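Putative dienelactone hydrolase (Klebsiella pneumoniae subsp. pneumoniae MGH 78578, PDB 3F67) probably acts as an alpha/beta-hydrolase of the dienelactone hydrolase family, though its substrate and precise reaction remain unassigned. Local coordinates at residues P12-N17 with L100-S105; F69-P74 with S89-A94; T9-P12 with N17-A20; G125-W130 with L155-H160. All blocks are in the same frame, centred on the assembly; numbering follows the deposited sequence. Where two conformers were deposited one is given.

Interaction 1 (P12-N17 with L100-S105); sequences PSQGEN and LDHVAS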
loop_
_atom_site.group_PDB
_atom_site.type_symbol
_atom_site.label_atom_id
_atom_site.label_comp_id
_atom_site.label_asym_id
_atom_site.label_seq_id
_atom_site.Cartn_x
_atom_site.Cartn_y
_atom_site.Cartn_z
ATOM N N PRO A 12 11.019 -9.220 -12.360
ATOM C CA PRO A 12 10.450 -9.847 -13.557
ATOM C C PRO A 12 8.930 -9.969 -13.370
ATOM O O PRO A 12 8.473 -10.431 -12.330
ATOM C CB PRO A 12 11.140 -11.232 -13.609
ATOM C CG PRO A 12 12.369 -11.115 -12.727
ATOM C CD PRO A 12 12.004 -10.078 -11.653
ATOM N N SER A 13 8.134 -9.514 -14.331
ATOM C CA SER A 13 6.700 -9.413 -14.040
ATOM C C SER A 13 5.841 -9.482 -15.280
ATOM O O SER A 13 5.862 -8.565 -16.119
ATOM C CB SER A 13 6.366 -8.142 -13.221
ATOM O OG SER A 13 5.023 -8.194 -12.701
ATOM N N GLN A 14 5.059 -10.566 -15.365
ATOM C CA GLN A 14 4.190 -10.828 -16.522
ATOM C C GLN A 14 4.952 -10.641 -17.868
ATOM O O GLN A 14 4.381 -10.159 -18.858
ATOM C CB GLN A 14 2.918 -9.944 -16.436
ATOM C CG GLN A 14 2.226 -9.965 -15.046
ATOM C CD GLN A 14 0.956 -9.122 -14.969
ATOM O OE1 GLN A 14 0.922 -8.003 -14.382
ATOM N NE2 GLN A 14 -0.115 -9.665 -15.529
ATOM N N GLY A 15 6.232 -11.032 -17.897
ATOM C CA GLY A 15 7.093 -10.908 -19.085
ATOM C C GLY A 15 7.913 -9.624 -19.303
ATOM O O GLY A 15 8.624 -9.491 -20.314
ATOM N N GLU A 16 7.817 -8.694 -18.353
ATOM C CA GLU A 16 8.466 -7.389 -18.462
ATOM C C GLU A 16 9.177 -7.048 -17.171
ATOM O O GLU A 16 8.845 -7.605 -16.125
ATOM C CB GLU A 16 7.432 -6.322 -18.778
ATOM C CG GLU A 16 6.916 -6.392 -20.190
ATOM C CD GLU A 16 5.636 -5.633 -20.338
ATOM O OE1 GLU A 16 4.612 -6.118 -19.816
ATOM O OE2 GLU A 16 5.660 -4.552 -20.958
ATOM N N ASN A 17 10.146 -6.137 -17.237
ATOM C CA ASN A 17 10.967 -5.824 -16.083
ATOM C C ASN A 17 10.472 -4.558 -15.412
ATOM O O ASN A 17 10.617 -3.449 -15.932
ATOM C CB ASN A 17 12.424 -5.661 -16.506
ATOM C CG ASN A 17 12.978 -6.929 -17.094
ATOM O OD1 ASN A 17 13.026 -7.957 -16.411
ATOM N ND2 ASN A 17 13.377 -6.877 -18.375
ATOM N N LEU A 100 1.908 -7.196 -7.949
ATOM C CA LEU A 100 2.273 -7.364 -6.546
ATOM C C LEU A 100 2.626 -8.828 -6.259
ATOM O O LEU A 100 3.560 -9.096 -5.463
ATOM C CB LEU A 100 1.169 -6.905 -5.624
ATOM C CG LEU A 100 0.863 -5.414 -5.768
ATOM C CD1 LEU A 100 -0.357 -5.016 -4.924
ATOM C CD2 LEU A 100 2.107 -4.533 -5.385
ATOM N N ASP A 101 1.883 -9.758 -6.866
ATOM C CA ASP A 101 2.255 -11.199 -6.742
ATOM C C ASP A 101 3.689 -11.423 -7.236
ATOM O O ASP A 101 4.431 -12.228 -6.641
ATOM C CB ASP A 101 1.357 -12.114 -7.574
ATOM C CG ASP A 101 -0.087 -12.174 -7.063
ATOM O OD1 ASP A 101 -0.366 -11.903 -5.854
ATOM O OD2 ASP A 101 -0.944 -12.514 -7.911
ATOM N N HIS A 102 4.075 -10.742 -8.330
ATOM C CA HIS A 102 5.450 -10.945 -8.830
ATOM C C HIS A 102 6.506 -10.358 -7.901
ATOM O O HIS A 102 7.642 -10.861 -7.812
ATOM C CB HIS A 102 5.602 -10.431 -10.274
ATOM C CG HIS A 102 4.994 -11.361 -11.274
ATOM N ND1 HIS A 102 3.640 -11.409 -11.509
ATOM C CD2 HIS A 102 5.545 -12.324 -12.056
ATOM C CE1 HIS A 102 3.378 -12.338 -12.416
ATOM N NE2 HIS A 102 4.518 -12.900 -12.775
ATOM N N VAL A 103 6.145 -9.271 -7.222
ATOM C CA VAL A 103 7.065 -8.702 -6.240
ATOM C C VAL A 103 7.263 -9.755 -5.101
ATOM O O VAL A 103 8.394 -9.997 -4.658
ATOM C CB VAL A 103 6.469 -7.405 -5.624
ATOM C CG1 VAL A 103 7.351 -6.989 -4.383
ATOM C CG2 VAL A 103 6.433 -6.297 -6.680
ATOM N N ALA A 104 6.169 -10.366 -4.639
ATOM C CA ALA A 104 6.230 -11.346 -3.545
ATOM C C ALA A 104 7.106 -12.530 -4.003
ATOM O O ALA A 104 7.928 -13.064 -3.219
ATOM C CB ALA A 104 4.793 -11.822 -3.167
ATOM N N SER A 105 6.944 -12.937 -5.260
ATOM C CA SER A 105 7.715 -14.070 -5.811
ATOM C C SER A 105 9.202 -13.754 -5.841
ATOM O O SER A 105 10.048 -14.578 -5.454
ATOM C CB SER A 105 7.213 -14.444 -7.208
ATOM O OG SER A 105 5.947 -15.071 -7.114
HETATM O O HOH W 1 9.016 -11.878 -10.015
#
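The imidazole of H102 carries on one face the backbone of S13 and Q14. S13 CA stands 4.0 Å from the ring centroid and 29° off the ring normal, the geometry of a CH-pi contact, and Q14 N lies 3.5 Å above the same plane, displaced toward the rim. P12 O comes in obliquely, 3.5 Å from H102 CD2. CG is anti to the carbonyl carbon in H102 (chi1 -76°), which carries the ring off the helix toward the turn. At the root of the ring, S13 OG approaches H102 CB at 3.4 Å, but its polar partner is D99 OD1; H102 ND1 likewise bonds to A98 O, one turn back on its own helix, a bond that restrains the ring's rotation. Q14 CG touches the ring at H102 CE1, 3.7 Å away. A water at 2.8 Å from both P12 O and H102 O donates to each, bridging strand end and helix. S13 to E16 form a type I' turn, closed by S13 N to E16 O and E16 N to S13 O, with G15 at phi 90°. This turn joins strands 4-13 and 16-25 and rests on the H102 side of helix 93-108, whose V103 points away from it and touches strand 61-65, as L100 does.

Interaction 2 (F69-P74 with S89-A94); sequences FRQGDP and SKVPDA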
loop_
_atom_site.group_PDB
_atom_site.type_symbol
_atom_site.label_atom_id
_atom_site.label_comp_id
_atom_site.label_asym_id
_atom_site.label_seq_id
_atom_site.Cartn_x
_atom_site.Cartn_y
_atom_site.Cartn_z
ATOM N N PHE A 69 4.643 1.483 -14.657
ATOM C CA PHE A 69 5.738 1.562 -15.676
ATOM C C PHE A 69 5.322 1.299 -17.132
ATOM O O PHE A 69 5.895 1.879 -18.063
ATOM C CB PHE A 69 6.975 0.701 -15.274
ATOM C CG PHE A 69 6.798 -0.782 -15.514
ATOM C CD1 PHE A 69 7.468 -1.413 -16.564
ATOM C CD2 PHE A 69 5.942 -1.545 -14.714
ATOM C CE1 PHE A 69 7.289 -2.814 -16.796
ATOM C CE2 PHE A 69 5.760 -2.905 -14.922
ATOM C CZ PHE A 69 6.431 -3.551 -15.970
ATOM N N ARG A 70 4.319 0.452 -17.333
ATOM C CA ARG A 70 3.890 0.094 -18.695
ATOM C C ARG A 70 3.055 1.197 -19.316
ATOM O O ARG A 70 3.016 1.323 -20.540
ATOM C CB ARG A 70 3.014 -1.153 -18.682
ATOM C CG ARG A 70 3.736 -2.419 -18.177
ATOM C CD ARG A 70 2.785 -3.610 -18.273
ATOM N NE ARG A 70 3.329 -4.801 -17.585
ATOM C CZ ARG A 70 3.191 -4.981 -16.262
ATOM N NH1 ARG A 70 2.609 -4.042 -15.537
ATOM N NH2 ARG A 70 3.648 -6.061 -15.664
ATOM N N GLN A 71 2.333 1.935 -18.477
ATOM C CA GLN A 71 1.369 2.947 -18.935
ATOM C C GLN A 71 2.019 4.327 -19.047
ATOM O O GLN A 71 1.666 5.084 -19.920
ATOM C CB GLN A 71 0.143 3.008 -17.994
ATOM C CG GLN A 71 -0.915 1.861 -18.181
ATOM C CD GLN A 71 -0.465 0.501 -17.621
ATOM O OE1 GLN A 71 0.171 0.430 -16.574
ATOM N NE2 GLN A 71 -0.769 -0.584 -18.361
ATOM N N GLY A 72 2.949 4.666 -18.161
ATOM C CA GLY A 72 3.592 5.986 -18.254
ATOM C C GLY A 72 4.313 6.395 -16.996
ATOM O O GLY A 72 4.413 5.624 -16.046
ATOM N N ASP A 73 4.827 7.624 -17.013
ATOM C CA ASP A 73 5.664 8.125 -15.938
ATOM C C ASP A 73 4.938 9.285 -15.252
ATOM O O ASP A 73 4.700 10.326 -15.887
ATOM C CB ASP A 73 6.957 8.643 -16.577
ATOM C CG ASP A 73 7.900 9.288 -15.567
ATOM O OD1 ASP A 73 7.597 9.290 -14.351
ATOM O OD2 ASP A 73 8.941 9.834 -16.030
ATOM N N PRO A 74 4.609 9.145 -13.963
ATOM C CA PRO A 74 3.870 10.204 -13.252
ATOM C C PRO A 74 4.615 11.539 -13.240
ATOM O O PRO A 74 3.990 12.611 -13.176
ATOM C CB PRO A 74 3.706 9.631 -11.820
ATOM C CG PRO A 74 4.566 8.433 -11.782
ATOM C CD PRO A 74 4.777 7.949 -13.139
ATOM N N SER A 89 -5.924 6.265 -14.398
ATOM C CA SER A 89 -7.199 5.663 -14.795
ATOM C C SER A 89 -7.014 4.665 -15.944
ATOM O O SER A 89 -7.973 4.049 -16.421
ATOM C CB SER A 89 -8.190 6.774 -15.148
ATOM O OG SER A 89 -8.556 7.483 -13.973
ATOM N N LYS A 90 -5.767 4.515 -16.381
ATOM C CA LYS A 90 -5.439 3.561 -17.421
ATOM C C LYS A 90 -4.662 2.349 -16.910
ATOM O O LYS A 90 -4.311 1.457 -17.696
ATOM C CB LYS A 90 -4.689 4.284 -18.580
ATOM C CG LYS A 90 -5.533 5.423 -19.178
ATOM C CD LYS A 90 -5.098 5.790 -20.570
ATOM C CE LYS A 90 -5.886 6.989 -21.107
ATOM N NZ LYS A 90 -7.365 6.727 -21.180
ATOM N N VAL A 91 -4.430 2.290 -15.598
ATOM C CA VAL A 91 -3.675 1.206 -14.977
ATOM C C VAL A 91 -4.727 0.226 -14.384
ATOM O O VAL A 91 -5.451 0.614 -13.452
ATOM C CB VAL A 91 -2.786 1.743 -13.826
ATOM C CG1 VAL A 91 -2.062 0.595 -13.111
ATOM C CG2 VAL A 91 -1.746 2.755 -14.377
ATOM N N PRO A 92 -4.875 -0.978 -14.967
ATOM C CA PRO A 92 -5.982 -1.844 -14.519
ATOM C C PRO A 92 -5.672 -2.465 -13.155
ATOM O O PRO A 92 -4.528 -2.907 -12.930
ATOM C CB PRO A 92 -6.050 -2.961 -15.580
ATOM C CG PRO A 92 -5.293 -2.405 -16.774
ATOM C CD PRO A 92 -4.191 -1.539 -16.143
ATOM N N ASP A 93 -6.688 -2.545 -12.283
ATOM C CA ASP A 93 -6.468 -3.191 -10.977
ATOM C C ASP A 93 -5.889 -4.614 -11.121
ATOM O O ASP A 93 -4.990 -5.023 -10.349
ATOM C CB ASP A 93 -7.798 -3.338 -10.221
ATOM C CG ASP A 93 -8.406 -2.005 -9.780
ATOM O OD1 ASP A 93 -7.724 -0.929 -9.708
ATOM O OD2 ASP A 93 -9.596 -2.083 -9.428
ATOM N N ALA A 94 -6.412 -5.378 -12.096
ATOM C CA ALA A 94 -5.991 -6.797 -12.264
ATOM C C ALA A 94 -4.481 -6.887 -12.517
ATOM O O ALA A 94 -3.805 -7.778 -11.984
ATOM C CB ALA A 94 -6.738 -7.453 -13.390
#
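The backbones of 69-74 and 89-94 come closest at Q71 and V91, whose CA atoms are 6.6 Å apart, and the side chain of Q71 spans most of that separation. Its chain bends at chi2 (74°), folding the amide back so that the side chain lies against K90, V91 and P92 in turn. Q71 CG rests 3.5 Å from K90 O, a van der Waals approach to a carbonyl. Further out, Q71 OE1 meets V91 CG2 at 3.7 Å, while Q71 NE2 reaches only to 4.2 Å from P92 CD. The amide's polar partner lies a little further along the chain: NE2 bonds to Q95 OE1, in the first turn of helix 93-108. P92 holds the N-cap position of that helix, so Q71 packs where the connection from helix 80-88 turns into helix 93-108. In alpha/beta-hydrolase terms, both segments belong to the excursion that follows strand 61-65 and returns through helix 93-108 to the next central strand, 116-122. V91 has CG1 anti to its backbone N (chi1 176°), leaving CG2 as the methyl nearer Q71, and its side chain also touches Y68 and V96. Q71 also touches L87 of helix 80-88.

Interaction 3 (T9-P12 with N17-A20); sequences TSIP and NMPA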
loop_
_atom_site.group_PDB
_atom_site.type_symbol
_atom_site.label_atom_id
_atom_site.label_comp_id
_atom_site.label_asym_id
_atom_site.label_seq_id
_atom_site.Cartn_x
_atom_site.Cartn_y
_atom_site.Cartn_z
ATOM N N THR A 9 16.261 -2.371 -8.368
ATOM C CA THR A 9 16.321 -3.622 -9.077
ATOM C C THR A 9 15.185 -3.637 -10.101
ATOM O O THR A 9 14.412 -2.677 -10.189
ATOM C CB THR A 9 16.324 -4.847 -8.077
ATOM O OG1 THR A 9 16.726 -6.031 -8.776
ATOM C CG2 THR A 9 14.939 -5.023 -7.455
ATOM N N SER A 10 15.173 -4.666 -10.939
ATOM C CA SER A 10 14.042 -4.941 -11.785
ATOM C C SER A 10 13.377 -6.112 -11.118
ATOM O O SER A 10 14.055 -6.949 -10.501
ATOM C CB SER A 10 14.492 -5.356 -13.183
ATOM O OG SER A 10 15.063 -4.273 -13.882
ATOM N N ILE A 11 12.060 -6.173 -11.243
ATOM C CA ILE A 11 11.331 -7.348 -10.828
ATOM C C ILE A 11 10.703 -7.945 -12.072
ATOM O O ILE A 11 9.929 -7.274 -12.767
ATOM C CB ILE A 11 10.318 -6.979 -9.755
ATOM C CG1 ILE A 11 11.147 -6.664 -8.473
ATOM C CG2 ILE A 11 9.324 -8.185 -9.521
ATOM C CD1 ILE A 11 10.389 -6.339 -7.297
ATOM N N PRO A 12 11.019 -9.220 -12.360
ATOM C CA PRO A 12 10.450 -9.847 -13.557
ATOM C C PRO A 12 8.930 -9.969 -13.370
ATOM O O PRO A 12 8.473 -10.431 -12.330
ATOM C CB PRO A 12 11.140 -11.232 -13.609
ATOM C CG PRO A 12 12.369 -11.115 -12.727
ATOM C CD PRO A 12 12.004 -10.078 -11.653
ATOM N N ASN A 17 10.146 -6.137 -17.237
ATOM C CA ASN A 17 10.967 -5.824 -16.083
ATOM C C ASN A 17 10.472 -4.558 -15.412
ATOM O O ASN A 17 10.617 -3.449 -15.932
ATOM C CB ASN A 17 12.424 -5.661 -16.506
ATOM C CG ASN A 17 12.978 -6.929 -17.094
ATOM O OD1 ASN A 17 13.026 -7.957 -16.411
ATOM N ND2 ASN A 17 13.377 -6.877 -18.375
HETATM N N MSE A 18 9.904 -4.730 -14.232
HETATM C CA MSE A 18 9.325 -3.618 -13.481
HETATM C C MSE A 18 10.353 -3.044 -12.509
HETATM O O MSE A 18 10.893 -3.783 -11.670
HETATM C CB MSE A 18 8.138 -4.134 -12.664
HETATM C CG MSE A 18 7.491 -3.005 -11.800
HETATM SE SE MSE A 18 5.771 -3.674 -11.137
HETATM C CE MSE A 18 6.456 -5.229 -10.182
ATOM N N PRO A 19 10.664 -1.743 -12.626
ATOM C CA PRO A 19 11.604 -1.147 -11.672
ATOM C C PRO A 19 11.038 -1.210 -10.274
ATOM O O PRO A 19 9.816 -1.127 -10.092
ATOM C CB PRO A 19 11.662 0.345 -12.092
ATOM C CG PRO A 19 11.191 0.331 -13.501
ATOM C CD PRO A 19 10.174 -0.763 -13.596
ATOM N N ALA A 20 11.933 -1.330 -9.303
ATOM C CA ALA A 20 11.515 -1.294 -7.886
ATOM C C ALA A 20 12.648 -0.830 -7.024
ATOM O O ALA A 20 13.815 -1.066 -7.341
ATOM C CB ALA A 20 11.037 -2.657 -7.417
HETATM O O HOH W 2 13.531 -2.298 -14.598
#
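A beta hairpin at the edge of the mixed central sheet joins strand 4-13, the outermost on this side, to strand 16-25. The four residues of each segment pair in antiparallel register. T9 with A20 and I11 with M18 are hydrogen-bonded pairs; S10 with P19 and P12 with N17 are non-hydrogen-bonded pairs, and P19 and P12, which lack an N-H, occupy positions where this strand pair uses none. Four backbone bonds result. T9 N donates to A20 O at 3.0 Å with an N-H...O angle of 169°, and A20 N donates to T9 O, also at 3.0 Å. The I11 N to M18 O bond is short, 2.7 Å, and M18 N reaches I11 O at 2.9 Å. CA-H...O contacts from S10 CA to M18 O and from P19 CA to T9 O supplement these bonds. The strand axes run at 139°, well short of strictly antiparallel. The face bearing T9, I11, M18 and A20 turns toward helix 93-108, where W106 touches T9 and I11 while V103 meets M18. The other face carries S10, P12, N17 and P19, all exposed; a water lies 2.6 Å from S10 OG and donates a weak bond to N17 O. M18 is a selenomethionine, its chain running alongside I11 and bending at chi3 (59° in M18). I11 and A20 make the closer apolar contact, I11 CD1 to A20 CB at 3.7 Å.

Interaction 4 (G125-W130 with L155-H160); sequences GGRITW and LNSPKH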
loop_
_atom_site.group_PDB
_atom_site.type_symbol
_atom_site.label_atom_id
_atom_site.label_comp_id
_atom_site.label_asym_id
_atom_site.label_seq_id
_atom_site.Cartn_x
_atom_site.Cartn_y
_atom_site.Cartn_z
ATOM N N GLY A 125 -2.582 3.740 -3.305
ATOM C CA GLY A 125 -1.999 2.506 -2.795
ATOM C C GLY A 125 -2.717 1.873 -1.607
ATOM O O GLY A 125 -2.622 0.646 -1.406
ATOM N N GLY A 126 -3.447 2.695 -0.860
ATOM C CA GLY A 126 -4.234 2.196 0.277
ATOM C C GLY A 126 -5.461 1.474 -0.241
ATOM O O GLY A 126 -5.860 0.480 0.349
ATOM N N ARG A 127 -6.044 1.941 -1.349
ATOM C CA ARG A 127 -7.148 1.170 -1.935
ATOM C C ARG A 127 -6.640 -0.173 -2.451
ATOM O O ARG A 127 -7.257 -1.213 -2.223
ATOM C CB ARG A 127 -7.853 1.978 -3.035
ATOM C CG ARG A 127 -8.881 1.120 -3.823
ATOM C CD ARG A 127 -9.614 1.960 -4.857
ATOM N NE ARG A 127 -10.374 1.106 -5.787
ATOM C CZ ARG A 127 -9.839 0.475 -6.822
ATOM N NH1 ARG A 127 -8.546 0.642 -7.121
ATOM N NH2 ARG A 127 -10.615 -0.274 -7.607
ATOM N N ILE A 128 -5.516 -0.130 -3.167
ATOM C CA ILE A 128 -4.886 -1.356 -3.699
ATOM C C ILE A 128 -4.577 -2.339 -2.563
ATOM O O ILE A 128 -4.765 -3.552 -2.721
ATOM C CB ILE A 128 -3.607 -0.971 -4.506
ATOM C CG1 ILE A 128 -3.973 -0.180 -5.785
ATOM C CG2 ILE A 128 -2.752 -2.222 -4.824
ATOM C CD1 ILE A 128 -4.875 -0.939 -6.766
ATOM N N THR A 129 -4.138 -1.801 -1.435
ATOM C CA THR A 129 -3.866 -2.609 -0.253
ATOM C C THR A 129 -5.088 -3.460 0.148
ATOM O O THR A 129 -4.949 -4.653 0.378
ATOM C CB THR A 129 -3.328 -1.729 0.911
ATOM O OG1 THR A 129 -2.020 -1.274 0.542
ATOM C CG2 THR A 129 -3.112 -2.582 2.195
ATOM N N TRP A 130 -6.272 -2.839 0.255
ATOM C CA TRP A 130 -7.475 -3.616 0.545
ATOM C C TRP A 130 -7.707 -4.696 -0.498
ATOM O O TRP A 130 -8.017 -5.848 -0.163
ATOM C CB TRP A 130 -8.708 -2.691 0.551
ATOM C CG TRP A 130 -8.840 -1.787 1.757
ATOM C CD1 TRP A 130 -8.603 -0.423 1.815
ATOM C CD2 TRP A 130 -9.317 -2.168 3.061
ATOM N NE1 TRP A 130 -8.905 0.058 3.089
ATOM C CE2 TRP A 130 -9.332 -0.996 3.864
ATOM C CE3 TRP A 130 -9.711 -3.407 3.636
ATOM C CZ2 TRP A 130 -9.735 -1.007 5.205
ATOM C CZ3 TRP A 130 -10.123 -3.425 4.984
ATOM C CH2 TRP A 130 -10.135 -2.225 5.756
ATOM N N LEU A 155 -14.197 -0.333 -16.060
ATOM C CA LEU A 155 -13.560 -1.571 -16.509
ATOM C C LEU A 155 -12.127 -1.700 -15.967
ATOM O O LEU A 155 -11.669 -2.807 -15.653
ATOM C CB LEU A 155 -13.570 -1.668 -18.029
ATOM C CG LEU A 155 -14.933 -1.857 -18.722
ATOM C CD1 LEU A 155 -14.686 -2.058 -20.205
ATOM C CD2 LEU A 155 -15.704 -3.045 -18.127
ATOM N N ASN A 156 -11.404 -0.590 -15.841
ATOM C CA ASN A 156 -10.091 -0.728 -15.220
ATOM C C ASN A 156 -10.129 -1.075 -13.735
ATOM O O ASN A 156 -9.313 -1.869 -13.227
ATOM C CB ASN A 156 -9.219 0.434 -15.596
ATOM C CG ASN A 156 -8.647 0.264 -16.991
ATOM O OD1 ASN A 156 -8.653 -0.849 -17.545
ATOM N ND2 ASN A 156 -8.148 1.341 -17.564
ATOM N N SER A 157 -11.150 -0.543 -13.074
ATOM C CA SER A 157 -11.308 -0.626 -11.619
ATOM C C SER A 157 -12.749 -1.095 -11.321
ATOM O O SER A 157 -13.618 -0.292 -10.958
ATOM C CB SER A 157 -10.962 0.699 -10.923
ATOM O OG SER A 157 -9.589 0.987 -11.061
ATOM N N PRO A 158 -13.016 -2.385 -11.519
ATOM C CA PRO A 158 -14.422 -2.842 -11.376
ATOM C C PRO A 158 -14.908 -3.146 -9.946
ATOM O O PRO A 158 -16.134 -3.354 -9.776
ATOM C CB PRO A 158 -14.437 -4.141 -12.168
ATOM C CG PRO A 158 -13.076 -4.685 -11.956
ATOM C CD PRO A 158 -12.149 -3.468 -12.014
ATOM N N LYS A 159 -13.999 -3.268 -8.967
ATOM C CA LYS A 159 -14.408 -3.543 -7.568
ATOM C C LYS A 159 -13.716 -2.586 -6.656
ATOM O O LYS A 159 -12.567 -2.234 -6.912
ATOM C CB LYS A 159 -14.077 -4.965 -7.123
ATOM C CG LYS A 159 -14.585 -5.993 -8.137
ATOM C CD LYS A 159 -15.321 -7.099 -7.491
ATOM C CE LYS A 159 -15.512 -8.233 -8.504
ATOM N NZ LYS A 159 -15.166 -9.540 -7.863
ATOM N N HIS A 160 -14.414 -2.170 -5.597
ATOM C CA HIS A 160 -13.814 -1.324 -4.552
ATOM C C HIS A 160 -13.765 -2.092 -3.242
ATOM O O HIS A 160 -14.322 -3.197 -3.156
ATOM C CB HIS A 160 -14.657 -0.043 -4.424
ATOM C CG HIS A 160 -14.530 0.841 -5.619
ATOM N ND1 HIS A 160 -13.309 1.343 -6.043
ATOM C CD2 HIS A 160 -15.447 1.267 -6.521
ATOM C CE1 HIS A 160 -13.490 2.065 -7.133
ATOM N NE2 HIS A 160 -14.780 2.036 -7.444
#
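R127 reaches across from its helix with CG anti to the backbone N (chi1 171°) and the chain extended as far as NE, which brings NE up to the edge of the H160 imidazole. R127 NE donates to H160 ND1 over 3.0 Å, with an N-H...N angle of 153°. The donor lies near the imidazole plane, while the two flat groups are turned 69° against each other, so they meet at their edges and do not stack. ND1 therefore acts as acceptor here, and the ring's other nitrogen, NE2, bonds to E152 O, which together fix the rotation of the imidazole. On the outer end of the guanidinium, R127 NH2 makes a weak bond to K159 O at 2.9 Å and lies 3.5 Å from S157 CB. The strongest partner of this nitrogen is D93 OD2, in a salt bridge, and S157 OG bonds to the other carboxylate oxygen, D93 OD1. R127 stands on helix 124-133, which in an alpha/beta-hydrolase fold follows the nucleophile elbow; the sequence and geometry around G121, C123 and G125 are consistent with such an elbow. R127 lies near the presumed Cys-His-Asp triad without touching it. It ties this helix to the loop before helix 161-164. Within the helix, G125 O accepts from T129 N and T129 OG1, the hydroxyl at 2.8 Å, from opposite faces of its carbonyl plane.

Overall arrangement
Interactions 1 and 2 use helix 93-108 directly; interactions 3 and 4 touch it from the hairpin and through D93. Interaction 3 pairs the edge hairpin of the sheet, and interaction 1, its centre about 7 Å away and sharing P12 and N17, sets the hairpin's turn on that helix. Interaction 2, nested along the chain inside the loop closed by interaction 1, lies about 15 Å from it (centre to centre) and packs at the helix's start; the salt bridge from E16 to R70 joins these two. Interaction 4 comes last along the chain, about 13 Å from interaction 2 (centres) and linked to it by D93 and R127. Helix 93-108 thus connects the sheet's edge with the region beside the presumed nucleophile elbow.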